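Local coordinates for universal stress protein MJ0577 (Methanocaldococcus jannaschii, PDB 1MJH) that binds ATP together with one manganese ion per subunit, as a homodimeric member of the universal stress protein A family, at residues Leu39-Glu44 and His109-Lys114; Lys100-Val105 and Glu117-Asp122; Glu136-Ser141 and Val157-Ser162. One frame throughout, in Å; residues are numbered along the deposited sequence.

Contact 1. Residues Leu39-Glu44 and His109-Lys114; sequences LHVIDE and HEEIVK. With ATP (adenosine-5'-triphosphate), chain F.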
loop_
_atom_site.group_PDB
_atom_site.type_symbol
_atom_site.label_atom_id
_atom_site.label_comp_id
_atom_site.label_asym_id
_atom_site.label_seq_id
_atom_site.Cartn_x
_atom_site.Cartn_y
_atom_site.Cartn_z
ATOM N N LEU B 39 -8.925 -13.342 -5.560
ATOM C CA LEU B 39 -9.263 -14.164 -4.400
ATOM C C LEU B 39 -10.440 -13.702 -3.581
ATOM O O LEU B 39 -10.466 -12.531 -3.237
ATOM C CB LEU B 39 -7.976 -14.162 -3.505
ATOM C CG LEU B 39 -8.178 -14.806 -2.144
ATOM C CD1 LEU B 39 -8.494 -16.308 -2.238
ATOM C CD2 LEU B 39 -6.865 -14.652 -1.332
ATOM N N HIS B 40 -11.399 -14.582 -3.272
ATOM C CA HIS B 40 -12.437 -14.301 -2.301
ATOM C C HIS B 40 -12.419 -15.357 -1.199
ATOM O O HIS B 40 -12.266 -16.558 -1.531
ATOM C CB HIS B 40 -13.856 -14.222 -2.953
ATOM C CG HIS B 40 -14.886 -13.953 -1.897
ATOM N ND1 HIS B 40 -15.859 -14.796 -1.442
ATOM C CD2 HIS B 40 -15.086 -12.857 -1.172
ATOM C CE1 HIS B 40 -16.591 -14.203 -0.497
ATOM N NE2 HIS B 40 -16.124 -12.972 -0.298
ATOM N N VAL B 41 -12.456 -14.877 0.040
ATOM C CA VAL B 41 -12.468 -15.795 1.182
ATOM C C VAL B 41 -13.857 -15.785 1.782
ATOM O O VAL B 41 -14.367 -14.801 2.333
ATOM C CB VAL B 41 -11.478 -15.420 2.310
ATOM C CG1 VAL B 41 -11.480 -16.414 3.475
ATOM C CG2 VAL B 41 -10.090 -15.372 1.706
ATOM N N ILE B 42 -14.450 -17.008 1.835
ATOM C CA ILE B 42 -15.650 -17.162 2.658
ATOM C C ILE B 42 -15.300 -17.280 4.132
ATOM O O ILE B 42 -14.571 -18.209 4.513
ATOM C CB ILE B 42 -16.406 -18.473 2.277
ATOM C CG1 ILE B 42 -16.643 -18.468 0.775
ATOM C CG2 ILE B 42 -17.701 -18.607 3.060
ATOM C CD1 ILE B 42 -17.369 -17.279 0.230
ATOM N N ASP B 43 -15.696 -16.313 4.978
ATOM C CA ASP B 43 -15.290 -16.327 6.371
ATOM C C ASP B 43 -15.878 -17.548 7.086
ATOM O O ASP B 43 -17.107 -17.636 7.177
ATOM C CB ASP B 43 -15.742 -15.029 7.044
ATOM C CG ASP B 43 -15.115 -14.845 8.414
ATOM O OD1 ASP B 43 -14.765 -15.867 9.043
ATOM O OD2 ASP B 43 -14.960 -13.690 8.845
ATOM N N GLU B 44 -15.032 -18.428 7.586
ATOM C CA GLU B 44 -15.506 -19.589 8.337
ATOM C C GLU B 44 -16.073 -19.241 9.712
ATOM O O GLU B 44 -16.835 -20.044 10.260
ATOM C CB GLU B 44 -14.349 -20.568 8.604
ATOM C CG GLU B 44 -13.339 -19.937 9.563
ATOM C CD GLU B 44 -12.185 -20.847 9.917
ATOM O OE1 GLU B 44 -11.604 -21.456 8.992
ATOM O OE2 GLU B 44 -11.876 -20.919 11.121
ATOM N N HIS B 109 -7.989 -12.797 6.651
ATOM C CA HIS B 109 -6.631 -12.243 6.649
ATOM C C HIS B 109 -5.553 -13.325 6.570
ATOM O O HIS B 109 -4.561 -13.160 5.872
ATOM C CB HIS B 109 -6.372 -11.312 7.841
ATOM C CG HIS B 109 -6.158 -11.997 9.171
ATOM N ND1 HIS B 109 -7.188 -12.229 10.055
ATOM C CD2 HIS B 109 -5.032 -12.472 9.757
ATOM C CE1 HIS B 109 -6.722 -12.829 11.155
ATOM N NE2 HIS B 109 -5.450 -12.982 10.973
ATOM N N GLU B 110 -5.849 -14.477 7.168
ATOM C CA GLU B 110 -4.867 -15.587 7.103
ATOM C C GLU B 110 -4.725 -16.171 5.731
ATOM O O GLU B 110 -3.616 -16.442 5.285
ATOM C CB GLU B 110 -5.274 -16.668 8.129
ATOM C CG GLU B 110 -5.228 -16.175 9.561
ATOM C CD GLU B 110 -5.327 -17.230 10.643
ATOM O OE1 GLU B 110 -5.693 -18.387 10.364
ATOM O OE2 GLU B 110 -5.044 -16.928 11.825
ATOM N N GLU B 111 -5.849 -16.335 4.990
ATOM C CA GLU B 111 -5.761 -16.864 3.654
ATOM C C GLU B 111 -5.111 -15.909 2.687
ATOM O O GLU B 111 -4.411 -16.325 1.746
ATOM C CB GLU B 111 -7.165 -17.273 3.121
ATOM C CG GLU B 111 -7.782 -18.407 3.941
ATOM C CD GLU B 111 -7.116 -19.731 3.583
ATOM O OE1 GLU B 111 -6.468 -19.884 2.543
ATOM O OE2 GLU B 111 -7.290 -20.619 4.444
ATOM N N ILE B 112 -5.355 -14.583 2.846
ATOM C CA ILE B 112 -4.692 -13.638 1.932
ATOM C C ILE B 112 -3.188 -13.710 2.088
ATOM O O ILE B 112 -2.446 -13.747 1.121
ATOM C CB ILE B 112 -5.226 -12.220 2.193
ATOM C CG1 ILE B 112 -6.726 -12.188 1.849
ATOM C CG2 ILE B 112 -4.440 -11.158 1.408
ATOM C CD1 ILE B 112 -7.424 -10.890 2.358
ATOM N N VAL B 113 -2.750 -13.762 3.381
ATOM C CA VAL B 113 -1.301 -13.832 3.621
ATOM C C VAL B 113 -0.713 -15.132 3.070
ATOM O O VAL B 113 0.336 -15.110 2.437
ATOM C CB VAL B 113 -1.039 -13.714 5.130
ATOM C CG1 VAL B 113 0.429 -13.983 5.478
ATOM C CG2 VAL B 113 -1.385 -12.270 5.582
ATOM N N LYS B 114 -1.400 -16.237 3.302
ATOM C CA LYS B 114 -0.898 -17.544 2.855
ATOM C C LYS B 114 -0.798 -17.640 1.341
ATOM O O LYS B 114 0.183 -18.117 0.754
ATOM C CB LYS B 114 -1.808 -18.622 3.451
ATOM C CG LYS B 114 -1.684 -19.983 2.811
ATOM C CD LYS B 114 -2.579 -20.996 3.537
ATOM C CE LYS B 114 -2.957 -22.078 2.530
ATOM N NZ LYS B 114 -3.913 -23.071 3.095
HETATM P PG ATP F . -13.941 -5.309 9.348
HETATM O O1G ATP F . -12.714 -5.238 10.187
HETATM O O2G ATP F . -13.947 -6.549 8.645
HETATM O O3G ATP F . -15.178 -5.115 10.119
HETATM P PB ATP F . -14.121 -3.722 6.865
HETATM O O1B ATP F . -14.609 -2.344 6.725
HETATM O O2B ATP F . -15.096 -4.674 6.323
HETATM O O3B ATP F . -13.771 -4.014 8.371
HETATM P PA ATP F . -11.781 -5.089 5.622
HETATM O O1A ATP F . -10.553 -5.000 6.372
HETATM O O2A ATP F . -12.508 -6.312 5.675
HETATM O O3A ATP F . -12.729 -3.834 6.094
HETATM O "O5'" ATP F . -11.709 -4.765 4.080
HETATM C "C5'" ATP F . -10.429 -4.321 3.561
HETATM C "C4'" ATP F . -10.135 -5.052 2.265
HETATM O "O4'" ATP F . -9.821 -6.459 2.617
HETATM C "C3'" ATP F . -11.271 -5.186 1.262
HETATM O "O3'" ATP F . -11.452 -4.010 0.460
HETATM C "C2'" ATP F . -10.788 -6.417 0.457
HETATM O "O2'" ATP F . -9.770 -5.997 -0.475
HETATM C "C1'" ATP F . -10.202 -7.300 1.589
HETATM N N9 ATP F . -11.130 -8.308 2.082
HETATM C C8 ATP F . -11.945 -8.270 3.159
HETATM N N7 ATP F . -12.602 -9.394 3.375
HETATM C C5 ATP F . -12.247 -10.174 2.380
HETATM C C6 ATP F . -12.624 -11.474 2.082
HETATM N N6 ATP F . -13.505 -12.124 2.843
HETATM N N1 ATP F . -12.083 -12.022 0.998
HETATM C C2 ATP F . -11.162 -11.351 0.233
HETATM N N3 ATP F . -10.729 -10.096 0.446
HETATM C C4 ATP F . -11.359 -9.592 1.532
#
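L39 and I112 meet at a slant, CD2 of the leucine resting 4.0 Å from CG1 of the isoleucine, and a second pair, V41 and E111, crosses at about a right angle. There CG2 of V41 touches CB of E111 at 3.8 Å; the glutamate supplies only the root of its chain, because a bend at chi2 (-76°) carries the carboxylate off. V41 has CG1 anti to its own nitrogen (chi1 -178°), which leaves CG2 as the branch that faces the helix. This apolar seam borders the adenine of ATP. V41 N donates to ATP N1 at 3.0 Å and ATP N6 donates to V41 O at 2.9 Å, the latter nearly straight at 174°, a backbone pairing that reads adenine much as a base partner would. From the helix, CD1 of I112 reaches to 3.9 Å from ATP N3. The axes of strand segment 39-43 and helix segment 109-114 approach to 8.9 Å, in roughly antiparallel sense. Strand 35-43 lies between strands 7-11 and 98-106 of the parallel sheet; helix 108-118 packs on it, and I112 also touches V142 and V146 of helix 141-149.

Contact 2. Residues Lys100-Val105 and Glu117-Asp122; sequences KDIIVV and EDEGVD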
loop_
_atom_site.group_PDB
_atom_site.type_symbol
_atom_site.label_atom_id
_atom_site.label_comp_id
_atom_site.label_asym_id
_atom_site.label_seq_id
_atom_site.Cartn_x
_atom_site.Cartn_y
_atom_site.Cartn_z
ATOM N N LYS B 100 -6.131 -16.032 -12.324
ATOM C CA LYS B 100 -6.362 -17.254 -11.586
ATOM C C LYS B 100 -7.359 -16.930 -10.477
ATOM O O LYS B 100 -7.004 -16.267 -9.486
ATOM C CB LYS B 100 -5.097 -17.788 -10.923
ATOM C CG LYS B 100 -5.343 -19.076 -10.132
ATOM C CD LYS B 100 -4.058 -19.713 -9.600
ATOM C CE LYS B 100 -4.360 -20.955 -8.776
ATOM N NZ LYS B 100 -3.113 -21.593 -8.227
ATOM N N ASP B 101 -8.587 -17.450 -10.648
ATOM C CA ASP B 101 -9.594 -17.135 -9.619
ATOM C C ASP B 101 -9.676 -18.192 -8.540
ATOM O O ASP B 101 -9.683 -19.424 -8.785
ATOM C CB ASP B 101 -10.958 -16.907 -10.271
ATOM C CG ASP B 101 -11.347 -18.045 -11.209
ATOM O OD1 ASP B 101 -10.526 -18.485 -12.018
ATOM O OD2 ASP B 101 -12.517 -18.465 -11.131
ATOM N N ILE B 102 -9.641 -17.790 -7.283
ATOM C CA ILE B 102 -9.731 -18.659 -6.117
ATOM C C ILE B 102 -10.815 -18.277 -5.136
ATOM O O ILE B 102 -10.940 -17.122 -4.701
ATOM C CB ILE B 102 -8.363 -18.620 -5.356
ATOM C CG1 ILE B 102 -7.214 -19.029 -6.277
ATOM C CG2 ILE B 102 -8.413 -19.454 -4.082
ATOM C CD1 ILE B 102 -5.823 -18.771 -5.681
ATOM N N ILE B 103 -11.656 -19.227 -4.719
ATOM C CA ILE B 103 -12.624 -19.086 -3.671
ATOM C C ILE B 103 -12.265 -20.114 -2.597
ATOM O O ILE B 103 -12.082 -21.287 -2.926
ATOM C CB ILE B 103 -14.094 -19.270 -4.050
ATOM C CG1 ILE B 103 -14.479 -18.247 -5.127
ATOM C CG2 ILE B 103 -15.014 -19.194 -2.844
ATOM C CD1 ILE B 103 -15.787 -18.606 -5.808
ATOM N N VAL B 104 -12.074 -19.659 -1.370
ATOM C CA VAL B 104 -11.677 -20.581 -0.318
ATOM C C VAL B 104 -12.413 -20.249 0.967
ATOM O O VAL B 104 -12.783 -19.085 1.175
ATOM C CB VAL B 104 -10.156 -20.531 -0.139
ATOM C CG1 VAL B 104 -9.747 -19.125 0.327
ATOM C CG2 VAL B 104 -9.606 -21.586 0.813
ATOM N N VAL B 105 -12.758 -21.264 1.748
ATOM C CA VAL B 105 -13.430 -21.037 3.033
ATOM C C VAL B 105 -12.327 -20.922 4.079
ATOM O O VAL B 105 -11.430 -21.773 4.165
ATOM C CB VAL B 105 -14.408 -22.175 3.447
ATOM C CG1 VAL B 105 -14.992 -21.892 4.837
ATOM C CG2 VAL B 105 -15.561 -22.338 2.471
ATOM N N GLU B 117 1.906 -15.573 -0.324
ATOM C CA GLU B 117 3.199 -16.295 -0.280
ATOM C C GLU B 117 3.222 -17.520 -1.205
ATOM O O GLU B 117 4.183 -17.660 -2.010
ATOM C CB GLU B 117 3.307 -16.726 1.206
ATOM C CG GLU B 117 4.446 -17.721 1.500
ATOM C CD GLU B 117 5.829 -17.181 1.262
ATOM O OE1 GLU B 117 6.076 -15.954 1.345
ATOM O OE2 GLU B 117 6.782 -17.987 1.002
ATOM N N ASP B 118 2.117 -18.271 -1.249
ATOM C CA ASP B 118 2.133 -19.535 -2.057
ATOM C C ASP B 118 2.230 -19.250 -3.537
ATOM O O ASP B 118 2.901 -19.967 -4.320
ATOM C CB ASP B 118 0.918 -20.366 -1.660
ATOM C CG ASP B 118 0.971 -21.033 -0.307
ATOM O OD1 ASP B 118 1.978 -20.940 0.423
ATOM O OD2 ASP B 118 0.041 -21.714 0.178
ATOM N N GLU B 119 1.506 -18.206 -4.006
ATOM C CA GLU B 119 1.527 -17.821 -5.414
ATOM C C GLU B 119 2.719 -16.989 -5.845
ATOM O O GLU B 119 2.942 -16.612 -7.005
ATOM C CB GLU B 119 0.167 -17.145 -5.779
ATOM C CG GLU B 119 -1.038 -18.056 -5.487
ATOM C CD GLU B 119 -1.259 -19.134 -6.553
ATOM O OE1 GLU B 119 -0.660 -19.084 -7.627
ATOM O OE2 GLU B 119 -2.061 -20.038 -6.303
ATOM N N GLY B 120 3.608 -16.538 -4.949
ATOM C CA GLY B 120 4.754 -15.712 -5.265
ATOM C C GLY B 120 4.402 -14.367 -5.895
ATOM O O GLY B 120 5.030 -13.903 -6.857
ATOM N N VAL B 121 3.411 -13.685 -5.312
ATOM C CA VAL B 121 3.026 -12.407 -5.934
ATOM C C VAL B 121 4.040 -11.310 -5.673
ATOM O O VAL B 121 4.742 -11.395 -4.675
ATOM C CB VAL B 121 1.599 -11.996 -5.507
ATOM C CG1 VAL B 121 0.625 -13.160 -5.672
ATOM C CG2 VAL B 121 1.533 -11.476 -4.086
ATOM N N ASP B 122 4.037 -10.263 -6.462
ATOM C CA ASP B 122 4.858 -9.065 -6.348
ATOM C C ASP B 122 4.178 -7.936 -5.535
ATOM O O ASP B 122 4.897 -7.034 -5.094
ATOM C CB ASP B 122 5.162 -8.561 -7.759
ATOM C CG ASP B 122 5.954 -9.604 -8.568
ATOM O OD1 ASP B 122 7.099 -9.883 -8.132
ATOM O OD2 ASP B 122 5.484 -10.155 -9.593
#
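The side chain of K100 crosses that of E119 at about a right angle, and more than its charged end overlaps the carboxylate. NZ makes a salt bridge to OE2 of E119 at 2.7 Å, while CE, one carbon back, lies 3.5 Å from the same oxygen. The ammonium comes in on the syn side of OE2, the side of the other carboxylate oxygen, yet it is not shared evenly: OE1 stays 3.6 Å from NZ. Every torsion of the lysine is close to 180°, and this full extension is what brings an amine rooted in the strand to the glutamate. E119 answers with a folded chain, bent at chi2 (-79°). I102 and E119 come at each other from opposite directions, CD1 of I102 stopping 4.0 Å from E119 OE2, which gives the bridge an apolar border.

The two segments belong to one beta-alpha-beta crossover of the parallel sheet, in which strand 98-106 leads through helix 108-118 to strand 123-127. Just after E119, G120 takes a positive phi of 61° in a Schellman motif, its N bonding back to E117 O at 3.2 Å. The turn is tied to the rest of the domain as well, since E119 O accepts from NZ of K7 and D122 OD2 from the backbone N of K7.

On the strand side, K100 and I102 both lean on I37 of the adjacent strand 35-43, while D101, on the other face, forms a salt bridge with K89 of helix 66-95. The K100 pair sits at the surface, and the nearby positive charge would probably favour the ionised form of E119.

Contact 3. Residues Glu136-Ser141 and Val157-Ser162; sequences EILLGS and VKRKNS. With ATP (adenosine-5'-triphosphate), chain F.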
loop_
_atom_site.group_PDB
_atom_site.type_symbol
_atom_site.label_atom_id
_atom_site.label_comp_id
_atom_site.label_asym_id
_atom_site.label_seq_id
_atom_site.Cartn_x
_atom_site.Cartn_y
_atom_site.Cartn_z
ATOM N N GLU B 136 -16.263 5.425 11.893
ATOM C CA GLU B 136 -15.277 5.687 12.922
ATOM C C GLU B 136 -14.042 4.801 12.769
ATOM O O GLU B 136 -13.056 5.123 13.405
ATOM C CB GLU B 136 -15.845 5.497 14.349
ATOM C CG GLU B 136 -16.310 4.059 14.565
ATOM C CD GLU B 136 -17.023 3.835 15.886
ATOM O OE1 GLU B 136 -16.394 4.143 16.916
ATOM O OE2 GLU B 136 -18.174 3.348 15.868
ATOM N N ILE B 137 -14.142 3.722 11.993
ATOM C CA ILE B 137 -13.000 2.819 11.843
ATOM C C ILE B 137 -12.134 3.368 10.689
ATOM O O ILE B 137 -12.687 3.628 9.625
ATOM C CB ILE B 137 -13.468 1.390 11.524
ATOM C CG1 ILE B 137 -14.213 0.708 12.669
ATOM C CG2 ILE B 137 -12.278 0.521 11.047
ATOM C CD1 ILE B 137 -13.360 0.403 13.897
ATOM N N LEU B 138 -10.846 3.605 11.001
ATOM C CA LEU B 138 -9.987 4.222 9.981
ATOM C C LEU B 138 -9.156 3.241 9.163
ATOM O O LEU B 138 -8.642 3.644 8.100
ATOM C CB LEU B 138 -9.020 5.267 10.613
ATOM C CG LEU B 138 -9.796 6.261 11.513
ATOM C CD1 LEU B 138 -8.778 7.261 12.107
ATOM C CD2 LEU B 138 -10.818 7.067 10.706
ATOM N N LEU B 139 -9.267 1.958 9.503
ATOM C CA LEU B 139 -8.594 0.941 8.659
ATOM C C LEU B 139 -9.233 -0.393 9.050
ATOM O O LEU B 139 -9.312 -0.704 10.246
ATOM C CB LEU B 139 -7.109 0.896 8.956
ATOM C CG LEU B 139 -6.305 -0.160 8.164
ATOM C CD1 LEU B 139 -6.335 0.121 6.667
ATOM C CD2 LEU B 139 -4.873 -0.076 8.661
ATOM N N GLY B 140 -9.698 -1.102 8.033
ATOM C CA GLY B 140 -10.398 -2.393 8.302
ATOM C C GLY B 140 -9.378 -3.388 8.899
ATOM O O GLY B 140 -8.203 -3.278 8.609
ATOM N N SER B 141 -9.904 -4.390 9.601
ATOM C CA SER B 141 -9.094 -5.383 10.275
ATOM C C SER B 141 -8.451 -6.363 9.304
ATOM O O SER B 141 -7.331 -6.783 9.644
ATOM C CB SER B 141 -9.899 -6.171 11.337
ATOM O OG SER B 141 -10.788 -7.058 10.711
ATOM N N VAL B 157 -5.949 0.991 -1.034
ATOM C CA VAL B 157 -6.758 1.958 -1.763
ATOM C C VAL B 157 -7.871 2.438 -0.819
ATOM O O VAL B 157 -8.615 1.588 -0.312
ATOM C CB VAL B 157 -7.388 1.280 -2.980
ATOM C CG1 VAL B 157 -8.277 2.257 -3.780
ATOM C CG2 VAL B 157 -6.298 0.803 -3.969
ATOM N N LYS B 158 -7.977 3.741 -0.625
ATOM C CA LYS B 158 -8.912 4.182 0.443
ATOM C C LYS B 158 -10.359 4.204 -0.015
ATOM O O LYS B 158 -10.714 4.324 -1.187
ATOM C CB LYS B 158 -8.578 5.633 0.895
ATOM C CG LYS B 158 -7.111 5.788 1.345
ATOM C CD LYS B 158 -6.759 4.948 2.529
ATOM C CE LYS B 158 -7.664 4.951 3.769
ATOM N NZ LYS B 158 -7.648 6.329 4.438
ATOM N N ARG B 159 -11.228 4.122 0.993
ATOM C CA ARG B 159 -12.680 4.166 0.736
ATOM C C ARG B 159 -13.095 5.547 0.234
ATOM O O ARG B 159 -12.338 6.479 0.284
ATOM C CB ARG B 159 -13.405 3.885 2.064
ATOM C CG ARG B 159 -13.047 4.923 3.147
ATOM C CD ARG B 159 -13.824 4.633 4.447
ATOM N NE ARG B 159 -13.406 5.560 5.521
ATOM C CZ ARG B 159 -13.824 5.409 6.790
ATOM N NH1 ARG B 159 -14.595 4.389 7.159
ATOM N NH2 ARG B 159 -13.429 6.244 7.745
ATOM N N LYS B 160 -14.333 5.599 -0.289
ATOM C CA LYS B 160 -14.814 6.934 -0.737
ATOM C C LYS B 160 -14.756 7.939 0.396
ATOM O O LYS B 160 -14.944 7.628 1.549
ATOM C CB LYS B 160 -16.270 6.783 -1.215
ATOM C CG LYS B 160 -16.436 6.118 -2.560
ATOM C CD LYS B 160 -17.944 5.906 -2.848
ATOM C CE LYS B 160 -18.074 4.969 -4.043
ATOM N NZ LYS B 160 -17.223 5.407 -5.185
ATOM N N ASN B 161 -14.631 9.225 -0.001
ATOM C CA ASN B 161 -14.596 10.321 0.965
ATOM C C ASN B 161 -16.032 10.603 1.434
ATOM O O ASN B 161 -16.986 10.424 0.661
ATOM C CB ASN B 161 -14.034 11.578 0.319
ATOM C CG ASN B 161 -12.618 11.443 -0.184
ATOM O OD1 ASN B 161 -12.287 11.821 -1.318
ATOM N ND2 ASN B 161 -11.788 10.902 0.699
ATOM N N SER B 162 -16.193 10.816 2.725
ATOM C CA SER B 162 -17.495 10.837 3.395
ATOM C C SER B 162 -18.577 10.010 2.708
ATOM O O SER B 162 -19.803 10.307 2.843
ATOM C CB SER B 162 -17.886 12.285 3.703
ATOM O OG SER B 162 -16.793 12.926 4.360
ATOM O OXT SER B 162 -18.364 8.756 2.636
HETATM P PG ATP F . -13.941 -5.309 9.348
HETATM O O1G ATP F . -12.714 -5.238 10.187
HETATM O O2G ATP F . -13.947 -6.549 8.645
HETATM O O3G ATP F . -15.178 -5.115 10.119
HETATM P PB ATP F . -14.121 -3.722 6.865
HETATM O O1B ATP F . -14.609 -2.344 6.725
HETATM O O2B ATP F . -15.096 -4.674 6.323
HETATM O O3B ATP F . -13.771 -4.014 8.371
HETATM P PA ATP F . -11.781 -5.089 5.622
HETATM O O1A ATP F . -10.553 -5.000 6.372
HETATM O O2A ATP F . -12.508 -6.312 5.675
HETATM O O3A ATP F . -12.729 -3.834 6.094
HETATM O "O5'" ATP F . -11.709 -4.765 4.080
HETATM C "C5'" ATP F . -10.429 -4.321 3.561
HETATM C "C4'" ATP F . -10.135 -5.052 2.265
HETATM O "O4'" ATP F . -9.821 -6.459 2.617
HETATM C "C3'" ATP F . -11.271 -5.186 1.262
HETATM O "O3'" ATP F . -11.452 -4.010 0.460
HETATM C "C2'" ATP F . -10.788 -6.417 0.457
HETATM O "O2'" ATP F . -9.770 -5.997 -0.475
HETATM C "C1'" ATP F . -10.202 -7.300 1.589
HETATM N N9 ATP F . -11.130 -8.308 2.082
HETATM C C8 ATP F . -11.945 -8.270 3.159
HETATM N N7 ATP F . -12.602 -9.394 3.375
HETATM C C5 ATP F . -12.247 -10.174 2.380
HETATM C C6 ATP F . -12.624 -11.474 2.082
HETATM N N6 ATP F . -13.505 -12.124 2.843
HETATM N N1 ATP F . -12.083 -12.022 0.998
HETATM C C2 ATP F . -11.162 -11.351 0.233
HETATM N N3 ATP F . -10.729 -10.096 0.446
HETATM C C4 ATP F . -11.359 -9.592 1.532
HETATM O O HOH W 1 -8.971 6.106 6.938
#
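A water molecule links the two segments, donating to L138 O at 2.7 Å and accepting from K158 NZ at 2.8 Å. The loop that carries L138 closes the G-x2-G-x9-G-S nucleotide-binding motif of universal stress proteins, here G127, G130, G140 and S141. G140 is the N-cap of helix 141-149, and a side chain there would have no room: a CB would fall 2.1 Å from ATP O3A. S141 follows as the first helical residue and grips one gamma-phosphate oxygen twice, through its N at 3.0 Å from ATP O1G and its OG at 2.7 Å from the same O1G. The torsion of S141 (chi1 73°) sets OG between N and the carbonyl carbon, so that OG and the S141 amide converge on this one oxygen. The helix start would probably add its own favourable field to the phosphate charge.

R159 reaches into the loop between G130 and G140. Extended from CG to NE, it donates through NH1 to N133 OD1 and L134 O and through NH2 to K135 O; N133 in turn bonds ATP through its backbone N, so the arginine is a second-shell residue. Its NH1 also lies 3.2 Å from I137 O, an oxygen that takes a hydrogen bond from NE2 of H129. A methionine in place of R159 would probably leave N133 OD1 and the L134 and K135 carbonyls without these donors and the loop over the phosphates less firmly held.

The NZ of K158 also bonds I147 O and S150 O of the second subunit, and L138 packs on K148 of that subunit. At the exposed margin, CD2 of L138 stands 4.0 Å from R159 NH2.

The three contacts differ in depth and, with it, in chemistry. Contact 1 is the buried one, aliphatic between helix and strand, its polar work done by backbone atoms toward adenine. Contact 2 lies at the surface and rests on a single charged pair. It shares helix 108-118 with contact 1, and their strands are neighbours in the sheet, joined by backbone bonds such as H40 N to I102 O. Contact 3, also at the surface, brings two loops together by a water bridge and by the close approach of an arginine. It touches neither of the others, yet ATP reaches both contact 3 and contact 1, the two centres lying about 20 Å apart: base at one end, gamma-phosphate at the other.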